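Local coordinates for protein guanine deaminase (Escherichia coli, PDB 6OHC) that catalyses the hydrolytic deamination of guanine to xanthine and ammonia, the first step of guanine breakdown, as a zinc-dependent amidohydrolase, at residues 390-395 with 424-429; 130-135 with 420-425. One frame throughout, in Å; residues are numbered along the deposited sequence.

Overall arrangement
The two contacts lie side by side, their centres about 7 Å apart, and share Ser-424 and Ile-425, where the loop after helix 409-418 passes into strand 425-430. Interaction 2 brings in the earliest segment, the end of helix 116-132, which leads into strand 135-141 of the TIM barrel; interaction 1 pairs strand 388-391 with strand 425-430, both late in the chain. The turn at 420-425 therefore joins barrel and C-terminal strands, and a probable hydrogen bond from Thr-428 OG1 to Leu-131 O (2.8 Å) ties the contacts directly. Interaction 2 also reaches the second subunit, and both contacts lie away from the zinc site.

Interaction 1 of 2, residues 390-395 with 424-429; sequences VMEPTA and SIYRTY
The carbonyl oxygen of Val-390 is gripped by two consecutive amides of the opposite strand, Tyr-426 N at 2.8 Å and Arg-427 N at 3.2 Å, the mark of a classic beta bulge between antiparallel strands 388-391 and 425-430. The first donor arrives almost end-on to the carbonyl, whereas the second lies in its plane on a lone pair. Val-390 N returns a bond to Arg-427 O, completing the hydrogen-bonded pair. Beyond the bulge, Met-391 faces Ile-425 as a non-hydrogen-bonded pair, and Glu-392 N donates to Ser-424 O (2.8 Å). That same oxygen takes a CA-H contact from Met-391 CA at 3.1 Å, just before the chain enters the type I turn from Glu-392 to Ala-395.

The bulge sets Tyr-426 and Arg-427 both opposite Val-390. CG1 of the valine, held anti to the backbone N (chi1 -179°), lies alongside Tyr-426 and meets its CD2 at 3.8 Å, while the valine CB packs beside Arg-427 CB. On the face of Met-391 and Ile-425, the methionine chain bends at its thioether and carries CE to Ser-424 CB and, more loosely, to Ile-425 CD1; Leu-337 of helix 336-348 touches all three residues. Tyr-429 continues the strand, its hydroxyl bonded to that of Tyr-69 and its ring stacked with Phe-388.

Arg-427 folds back over its neighbour through a bend at chi2 (-82°), laying its guanidinium against a face of the Tyr-426 ring. Lys-72 makes a cation-pi contact with the same tyrosine. This folded-back side chain is held by Arg-427 NH1, which sits 3.3 Å above the ring centre and donates to Tyr-426 O at 2.8 Å.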
loop_
_atom_site.group_PDB
_atom_site.type_symbol
_atom_site.label_atom_id
_atom_site.label_comp_id
_atom_site.label_asym_id
_atom_site.label_seq_id
_atom_site.Cartn_x
_atom_site.Cartn_y
_atom_site.Cartn_z
ATOM N N VAL B 390 -3.925 13.474 16.988
ATOM C CA VAL B 390 -5.350 13.697 16.659
ATOM C C VAL B 390 -5.556 13.175 15.238
ATOM O O VAL B 390 -4.880 13.658 14.295
ATOM C CB VAL B 390 -5.765 15.158 16.827
ATOM C CG1 VAL B 390 -7.238 15.342 16.509
ATOM C CG2 VAL B 390 -5.457 15.616 18.235
ATOM N N MET B 391 -6.449 12.190 15.121
ATOM C CA MET B 391 -6.705 11.461 13.868
ATOM C C MET B 391 -8.108 11.811 13.367
ATOM O O MET B 391 -9.037 11.920 14.179
ATOM C CB MET B 391 -6.568 9.960 14.101
ATOM C CG MET B 391 -5.121 9.516 14.213
ATOM S SD MET B 391 -5.037 7.765 14.287
ATOM C CE MET B 391 -4.949 7.455 12.520
ATOM N N GLU B 392 -8.213 12.089 12.072
ATOM C CA GLU B 392 -9.475 12.212 11.335
ATOM C C GLU B 392 -9.556 10.995 10.438
ATOM O O GLU B 392 -9.100 11.028 9.312
ATOM C CB GLU B 392 -9.448 13.483 10.486
ATOM C CG GLU B 392 -10.751 13.761 9.731
ATOM C CD GLU B 392 -10.584 15.004 8.899
ATOM O OE1 GLU B 392 -9.462 15.488 8.844
ATOM O OE2 GLU B 392 -11.568 15.422 8.249
ATOM N N PRO B 393 -10.118 9.877 10.899
ATOM C CA PRO B 393 -10.252 8.692 10.065
ATOM C C PRO B 393 -11.288 8.866 8.946
ATOM O O PRO B 393 -11.386 7.952 8.110
ATOM C CB PRO B 393 -10.715 7.639 11.095
ATOM C CG PRO B 393 -11.540 8.434 12.054
ATOM C CD PRO B 393 -10.749 9.716 12.211
ATOM N N THR B 394 -11.932 10.045 8.854
ATOM C CA THR B 394 -12.904 10.384 7.781
ATOM C C THR B 394 -12.308 11.404 6.797
ATOM O O THR B 394 -13.104 12.081 6.094
ATOM C CB THR B 394 -14.183 10.917 8.425
ATOM O OG1 THR B 394 -13.879 12.102 9.156
ATOM C CG2 THR B 394 -14.793 9.947 9.414
ATOM N N ALA B 395 -10.958 11.477 6.743
ATOM C CA ALA B 395 -10.181 12.514 6.023
ATOM C C ALA B 395 -10.445 12.461 4.507
ATOM O O ALA B 395 -10.558 13.532 3.956
ATOM C CB ALA B 395 -8.709 12.412 6.353
ATOM N N SER B 424 -4.964 11.171 7.495
ATOM C CA SER B 424 -5.655 10.816 8.743
ATOM C C SER B 424 -5.028 11.591 9.918
ATOM O O SER B 424 -5.654 11.643 10.946
ATOM C CB SER B 424 -5.536 9.320 8.984
ATOM O OG SER B 424 -6.233 8.601 7.994
ATOM N N ILE B 425 -3.789 12.070 9.794
ATOM C CA ILE B 425 -3.059 12.717 10.928
ATOM C C ILE B 425 -3.364 14.219 10.877
ATOM O O ILE B 425 -2.865 14.905 9.945
ATOM C CB ILE B 425 -1.548 12.416 10.917
ATOM C CG1 ILE B 425 -1.253 10.949 11.290
ATOM C CG2 ILE B 425 -0.858 13.308 11.937
ATOM C CD1 ILE B 425 -2.040 9.924 10.548
ATOM N N TYR B 426 -4.196 14.693 11.813
ATOM C CA TYR B 426 -4.675 16.087 11.871
ATOM C C TYR B 426 -3.739 16.918 12.728
ATOM O O TYR B 426 -3.497 18.095 12.388
ATOM C CB TYR B 426 -6.057 16.088 12.480
ATOM C CG TYR B 426 -6.744 17.408 12.550
ATOM C CD1 TYR B 426 -7.170 18.041 11.390
ATOM C CD2 TYR B 426 -7.086 17.965 13.768
ATOM C CE1 TYR B 426 -7.859 19.246 11.442
ATOM C CE2 TYR B 426 -7.797 19.143 13.835
ATOM C CZ TYR B 426 -8.181 19.788 12.675
ATOM O OH TYR B 426 -8.884 20.965 12.706
ATOM N N ARG B 427 -3.267 16.361 13.839
ATOM C CA ARG B 427 -2.402 17.083 14.815
ATOM C C ARG B 427 -1.484 16.065 15.486
ATOM O O ARG B 427 -1.901 14.950 15.695
ATOM C CB ARG B 427 -3.176 17.861 15.885
ATOM C CG ARG B 427 -4.183 18.871 15.372
ATOM C CD ARG B 427 -3.544 20.167 14.987
ATOM N NE ARG B 427 -4.494 21.221 14.641
ATOM C CZ ARG B 427 -5.060 21.397 13.448
ATOM N NH1 ARG B 427 -4.832 20.561 12.441
ATOM N NH2 ARG B 427 -5.882 22.425 13.282
ATOM N N THR B 428 -0.241 16.438 15.715
ATOM C CA THR B 428 0.714 15.616 16.469
ATOM C C THR B 428 1.226 16.465 17.634
ATOM O O THR B 428 1.561 17.634 17.435
ATOM C CB THR B 428 1.809 15.055 15.566
ATOM O OG1 THR B 428 1.187 14.350 14.507
ATOM C CG2 THR B 428 2.759 14.145 16.309
ATOM N N TYR B 429 1.194 15.879 18.821
ATOM C CA TYR B 429 1.647 16.476 20.087
ATOM C C TYR B 429 2.870 15.663 20.533
ATOM O O TYR B 429 2.814 14.404 20.552
ATOM C CB TYR B 429 0.514 16.443 21.117
ATOM C CG TYR B 429 -0.516 17.543 21.008
ATOM C CD1 TYR B 429 -1.558 17.450 20.096
ATOM C CD2 TYR B 429 -0.504 18.636 21.860
ATOM C CE1 TYR B 429 -2.536 18.427 20.004
ATOM C CE2 TYR B 429 -1.476 19.628 21.772
ATOM C CZ TYR B 429 -2.499 19.524 20.841
ATOM O OH TYR B 429 -3.439 20.505 20.697
#

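Interaction 2 of 2, residues 130-135 with 420-425; sequences LLRNGT and GDDRSI
Helix 116-132 ends against the short 3-10 turn 422-424, with the CA atoms of Asn-133 and Asp-422 5.1 Å apart. Gly-134, with a positive phi of 80°, closes the helix in a Schellman motif; Thr-135 N and Gly-134 N bond back to Leu-130 O and Leu-131 O. No hydrogen bond links the segments directly.

Ile-425 lies against the backbone of this helix end. Its CB approaches Arg-132 O at 3.4 Å. With CG1 anti to its own carbonyl carbon (chi1 -71°), CG2 is turned to the carbonyls of Leu-131 and Arg-132 and CG1 rests on Asn-133 C at 3.5 Å. Replacing Ile-425 by alanine would probably open a gap beside Gly-134 and the Asn-133 carbonyl, leaving the helix end less firmly packed.

Asn-133 comes obliquely onto Asp-422, its OD1 3.3 Å from the aspartate CB, while that oxygen accepts a hydrogen bond from Asn-335. The Asp-422 carboxylate lies near the edge of the Arg-132 guanidinium, their planes 41° apart, in a long salt bridge of 3.8 Å from NH2 to OD2. Asp-422 OD2 has its stronger partner in NH1 of Arg-423 of the second subunit, a salt bridge made reciprocally by both chains. Within the turn, Arg-423 grips Asp-421 side-on with NE and NH2, while its backbone N closes an Asx turn. Packing thus joins turn to helix, and Asp-422 carries charge pairing across the dimer interface, Arg-132 probably adding a weaker pull.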
loop_
_atom_site.group_PDB
_atom_site.type_symbol
_atom_site.label_atom_id
_atom_site.label_comp_id
_atom_site.label_asym_id
_atom_site.label_seq_id
_atom_site.Cartn_x
_atom_site.Cartn_y
_atom_site.Cartn_z
ATOM N N LEU B 130 8.108 12.133 10.120
ATOM C CA LEU B 130 7.596 11.364 11.274
ATOM C C LEU B 130 6.331 12.031 11.837
ATOM O O LEU B 130 5.305 11.304 11.968
ATOM C CB LEU B 130 8.672 11.269 12.343
ATOM C CG LEU B 130 9.888 10.450 11.961
ATOM C CD1 LEU B 130 10.888 10.430 13.086
ATOM C CD2 LEU B 130 9.465 9.044 11.596
ATOM N N LEU B 131 6.395 13.348 12.159
ATOM C CA LEU B 131 5.301 14.074 12.856
ATOM C C LEU B 131 4.043 14.083 11.952
ATOM O O LEU B 131 2.918 13.836 12.393
ATOM C CB LEU B 131 5.790 15.475 13.165
ATOM C CG LEU B 131 7.009 15.632 14.100
ATOM C CD1 LEU B 131 7.248 17.110 14.371
ATOM C CD2 LEU B 131 6.820 14.913 15.412
ATOM N N ARG B 132 4.242 14.385 10.699
ATOM C CA ARG B 132 3.185 14.442 9.672
ATOM C C ARG B 132 2.473 13.093 9.578
ATOM O O ARG B 132 1.305 13.082 9.153
ATOM C CB ARG B 132 3.856 14.895 8.377
ATOM C CG ARG B 132 3.009 14.726 7.138
ATOM C CD ARG B 132 3.851 15.070 5.940
ATOM N NE ARG B 132 2.820 15.115 4.922
ATOM C CZ ARG B 132 2.436 16.210 4.321
ATOM N NH1 ARG B 132 3.028 17.365 4.557
ATOM N NH2 ARG B 132 1.521 16.128 3.382
ATOM N N ASN B 133 3.130 12.003 9.983
ATOM C CA ASN B 133 2.579 10.623 9.911
ATOM C C ASN B 133 2.192 10.104 11.298
ATOM O O ASN B 133 1.754 8.980 11.362
ATOM C CB ASN B 133 3.544 9.698 9.189
ATOM C CG ASN B 133 3.411 9.878 7.702
ATOM O OD1 ASN B 133 2.439 9.412 7.105
ATOM N ND2 ASN B 133 4.315 10.661 7.145
ATOM N N GLY B 134 2.304 10.917 12.346
ATOM C CA GLY B 134 1.875 10.582 13.704
ATOM C C GLY B 134 2.881 9.716 14.404
ATOM O O GLY B 134 2.534 9.204 15.520
ATOM N N THR B 135 4.102 9.582 13.894
ATOM C CA THR B 135 5.183 8.899 14.652
ATOM C C THR B 135 5.821 9.899 15.628
ATOM O O THR B 135 6.398 10.916 15.159
ATOM C CB THR B 135 6.231 8.288 13.715
ATOM O OG1 THR B 135 5.564 7.298 12.928
ATOM C CG2 THR B 135 7.378 7.671 14.488
ATOM N N GLY B 420 -6.018 3.950 6.416
ATOM C CA GLY B 420 -5.693 5.386 6.396
ATOM C C GLY B 420 -4.293 5.632 5.837
ATOM O O GLY B 420 -3.506 4.662 5.579
ATOM N N ASP B 421 -3.992 6.904 5.604
ATOM C CA ASP B 421 -2.643 7.376 5.227
ATOM C C ASP B 421 -2.341 8.640 6.030
ATOM O O ASP B 421 -2.968 8.810 7.044
ATOM C CB ASP B 421 -2.530 7.483 3.707
ATOM C CG ASP B 421 -3.395 8.548 3.061
ATOM O OD1 ASP B 421 -3.583 9.619 3.667
ATOM O OD2 ASP B 421 -3.815 8.323 1.920
ATOM N N ASP B 422 -1.413 9.483 5.580
ATOM C CA ASP B 422 -0.964 10.702 6.288
ATOM C C ASP B 422 -2.153 11.666 6.400
ATOM O O ASP B 422 -2.148 12.503 7.371
ATOM C CB ASP B 422 0.239 11.352 5.613
ATOM C CG ASP B 422 -0.014 11.630 4.142
ATOM O OD1 ASP B 422 0.010 10.690 3.348
ATOM O OD2 ASP B 422 -0.255 12.794 3.799
ATOM N N ARG B 423 -3.143 11.598 5.503
ATOM C CA ARG B 423 -4.274 12.549 5.580
ATOM C C ARG B 423 -5.082 12.331 6.877
ATOM O O ARG B 423 -5.812 13.265 7.287
ATOM C CB ARG B 423 -5.155 12.469 4.333
ATOM C CG ARG B 423 -4.470 13.119 3.145
ATOM C CD ARG B 423 -5.133 12.803 1.825
ATOM N NE ARG B 423 -4.968 11.409 1.453
ATOM C CZ ARG B 423 -5.368 10.905 0.277
ATOM N NH1 ARG B 423 -5.949 11.679 -0.621
ATOM N NH2 ARG B 423 -5.220 9.621 0.030
ATOM N N SER B 424 -4.964 11.171 7.495
ATOM C CA SER B 424 -5.655 10.816 8.743
ATOM C C SER B 424 -5.028 11.591 9.918
ATOM O O SER B 424 -5.654 11.643 10.946
ATOM C CB SER B 424 -5.536 9.320 8.984
ATOM O OG SER B 424 -6.233 8.601 7.994
ATOM N N ILE B 425 -3.789 12.070 9.794
ATOM C CA ILE B 425 -3.059 12.717 10.928
ATOM C C ILE B 425 -3.364 14.219 10.877
ATOM O O ILE B 425 -2.865 14.905 9.945
ATOM C CB ILE B 425 -1.548 12.416 10.917
ATOM C CG1 ILE B 425 -1.253 10.949 11.290
ATOM C CG2 ILE B 425 -0.858 13.308 11.937
ATOM C CD1 ILE B 425 -2.040 9.924 10.548
#